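PDB 4WES: nitrogenase molybdenum-iron protein alpha chain from Clostridium pasteurianum, which carries the iron-molybdenum cofactor and, with the beta chain, holds the [8Fe-7S] cluster of the nitrogenase component that reduces dinitrogen to ammonium. Local coordinates for residues Q324-Y329 against F499-V504. Sequence-based numbering, arbitrary orientation.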
loop_
_atom_site.group_PDB
_atom_site.type_symbol
_atom_site.label_atom_id
_atom_site.label_comp_id
_atom_site.label_asym_id
_atom_site.label_seq_id
_atom_site.Cartn_x
_atom_site.Cartn_y
_atom_site.Cartn_z
ATOM N N GLN A 324 7.796 -6.874 -37.283
ATOM C CA GLN A 324 8.733 -6.014 -37.998
ATOM C C GLN A 324 8.640 -4.545 -37.597
ATOM O O GLN A 324 9.660 -3.863 -37.512
ATOM C CB GLN A 324 8.621 -6.190 -39.522
ATOM C CG GLN A 324 9.732 -5.458 -40.275
ATOM C CD GLN A 324 11.097 -6.070 -40.035
ATOM O OE1 GLN A 324 11.312 -7.275 -40.251
ATOM N NE2 GLN A 324 12.026 -5.272 -39.597
ATOM N N ASP A 325 7.437 -4.056 -37.306
ATOM C CA ASP A 325 7.304 -2.676 -36.843
ATOM C C ASP A 325 8.060 -2.444 -35.540
ATOM O O ASP A 325 8.675 -1.388 -35.333
ATOM C CB ASP A 325 5.862 -2.269 -36.683
ATOM C CG ASP A 325 5.115 -2.120 -37.978
ATOM O OD1 ASP A 325 5.724 -2.065 -39.053
ATOM O OD2 ASP A 325 3.862 -2.013 -37.875
ATOM N N ASP A 326 8.000 -3.394 -34.615
ATOM C CA ASP A 326 8.763 -3.303 -33.374
ATOM C C ASP A 326 10.254 -3.318 -33.672
ATOM O O ASP A 326 11.018 -2.532 -33.113
ATOM C CB ASP A 326 8.418 -4.470 -32.440
ATOM C CG ASP A 326 6.979 -4.465 -31.970
ATOM O OD1 ASP A 326 6.643 -3.723 -31.053
ATOM O OD2 ASP A 326 6.176 -5.305 -32.502
ATOM N N LEU A 327 10.686 -4.246 -34.538
ATOM C CA LEU A 327 12.099 -4.346 -34.866
ATOM C C LEU A 327 12.605 -3.036 -35.424
ATOM O O LEU A 327 13.733 -2.595 -35.108
ATOM C CB LEU A 327 12.361 -5.463 -35.871
ATOM C CG LEU A 327 11.881 -6.860 -35.456
ATOM C CD1 LEU A 327 12.243 -7.869 -36.533
ATOM C CD2 LEU A 327 12.463 -7.258 -34.135
ATOM N N ASP A 328 11.838 -2.410 -36.296
ATOM C CA ASP A 328 12.236 -1.109 -36.898
ATOM C C ASP A 328 12.392 -0.045 -35.825
ATOM O O ASP A 328 13.323 0.773 -35.865
ATOM C CB ASP A 328 11.197 -0.652 -37.915
ATOM C CG ASP A 328 11.131 -1.496 -39.171
ATOM O OD1 ASP A 328 10.101 -1.373 -39.881
ATOM O OD2 ASP A 328 12.038 -2.326 -39.432
ATOM N N TYR A 329 11.482 -0.033 -34.860
ATOM C CA TYR A 329 11.514 0.910 -33.750
ATOM C C TYR A 329 12.753 0.706 -32.894
ATOM O O TYR A 329 13.405 1.682 -32.527
ATOM C CB TYR A 329 10.246 0.743 -32.922
ATOM C CG TYR A 329 10.134 1.586 -31.671
ATOM C CD1 TYR A 329 9.852 2.933 -31.766
ATOM C CD2 TYR A 329 10.219 1.028 -30.420
ATOM C CE1 TYR A 329 9.705 3.713 -30.658
ATOM C CE2 TYR A 329 10.083 1.818 -29.284
ATOM C CZ TYR A 329 9.815 3.162 -29.418
ATOM O OH TYR A 329 9.674 3.973 -28.307
ATOM N N PHE A 499 12.458 -8.015 -25.190
ATOM C CA PHE A 499 13.789 -7.508 -24.891
ATOM C C PHE A 499 13.954 -6.093 -25.436
ATOM O O PHE A 499 14.445 -5.206 -24.722
ATOM C CB PHE A 499 14.830 -8.437 -25.546
ATOM C CG PHE A 499 16.247 -7.976 -25.366
ATOM C CD1 PHE A 499 16.901 -7.215 -26.316
ATOM C CD2 PHE A 499 16.976 -8.328 -24.249
ATOM C CE1 PHE A 499 18.208 -6.773 -26.132
ATOM C CE2 PHE A 499 18.283 -7.902 -24.081
ATOM C CZ PHE A 499 18.879 -7.135 -25.018
ATOM N N GLY A 500 13.560 -5.865 -26.676
ATOM C CA GLY A 500 13.760 -4.555 -27.265
ATOM C C GLY A 500 12.990 -3.458 -26.578
ATOM O O GLY A 500 13.535 -2.375 -26.331
ATOM N N HIS A 501 11.745 -3.706 -26.210
ATOM C CA HIS A 501 10.985 -2.677 -25.516
ATOM C C HIS A 501 11.564 -2.383 -24.159
ATOM O O HIS A 501 11.569 -1.228 -23.717
ATOM C CB HIS A 501 9.490 -2.986 -25.470
ATOM C CG HIS A 501 8.792 -2.666 -26.745
ATOM N ND1 HIS A 501 8.706 -1.382 -27.245
ATOM C CD2 HIS A 501 8.221 -3.483 -27.660
ATOM C CE1 HIS A 501 8.063 -1.425 -28.400
ATOM N NE2 HIS A 501 7.787 -2.689 -28.691
ATOM N N GLU A 502 11.998 -3.414 -23.435
ATOM C CA GLU A 502 12.623 -3.180 -22.159
ATOM C C GLU A 502 13.900 -2.357 -22.303
ATOM O O GLU A 502 14.224 -1.514 -21.440
ATOM C CB GLU A 502 12.863 -4.496 -21.422
ATOM C CG GLU A 502 11.577 -5.087 -20.873
ATOM C CD GLU A 502 10.964 -4.314 -19.708
ATOM O OE1 GLU A 502 11.696 -3.678 -18.998
ATOM O OE2 GLU A 502 9.746 -4.461 -19.498
ATOM N N LEU A 503 14.673 -2.628 -23.341
ATOM C CA LEU A 503 15.931 -1.951 -23.561
ATOM C C LEU A 503 15.713 -0.484 -23.909
ATOM O O LEU A 503 16.350 0.417 -23.320
ATOM C CB LEU A 503 16.752 -2.670 -24.607
ATOM C CG LEU A 503 18.168 -2.099 -24.826
ATOM C CD1 LEU A 503 18.932 -1.979 -23.536
ATOM C CD2 LEU A 503 18.890 -2.984 -25.829
ATOM N N VAL A 504 14.814 -0.224 -24.843
ATOM C CA VAL A 504 14.453 1.167 -25.177
ATOM C C VAL A 504 13.929 1.864 -23.937
ATOM O O VAL A 504 14.333 3.000 -23.616
ATOM C CB VAL A 504 13.400 1.190 -26.318
ATOM C CG1 VAL A 504 12.875 2.614 -26.502
ATOM C CG2 VAL A 504 13.993 0.656 -27.577
#
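D326 and H501 illustrate how one polar bond and a small apolar patch can join two neighbouring helices whose axes, over 324-329 and 499-504, come no closer than 10.1 Å. From helix 306-334 the carboxylate of D326 reaches across to the imidazole of H501 on helix 492-507, and H501 NE2 donates to D326 OD1 over 2.8 Å. The bond is almost straight, with an N-H...O angle of 174°. The acceptor lies in the plane of the imidazole, whereas the histidine meets OD1 on its anti side, somewhat out of the carboxylate plane, and the carboxylate and ring planes stand nearly perpendicular. With NE2 protonated and bound to a carboxylate, the ring is held in direction, and the nearby negative charge would probably stabilise a positively charged imidazole.

The arrangement is a histidine-carboxylate pair between segments 324-329 and 499-504, which run in the same general direction, 31° apart. It lies away from the metal clusters; helix 492-507 is covered here by the longer helix, while F499 and L503 on its inner side pack against strand 460-462 and helix 352-357.

One turn beyond D326, Y329 has its CG anti to the backbone N (chi1 177°), which carries the phenol across to the second helix. Its ring meets that of H501 rim to rim, with Y329 CD2 3.8 Å from H501 CE1 and neither ring lying over the other. Farther along the phenol, V504 CG1 touches Y329 CE2 at 4.0 Å and the hydroxyl oxygen OH at 3.9 Å. F330 continues this patch, giving H501 an edge-to-face ring partner and also touching V504.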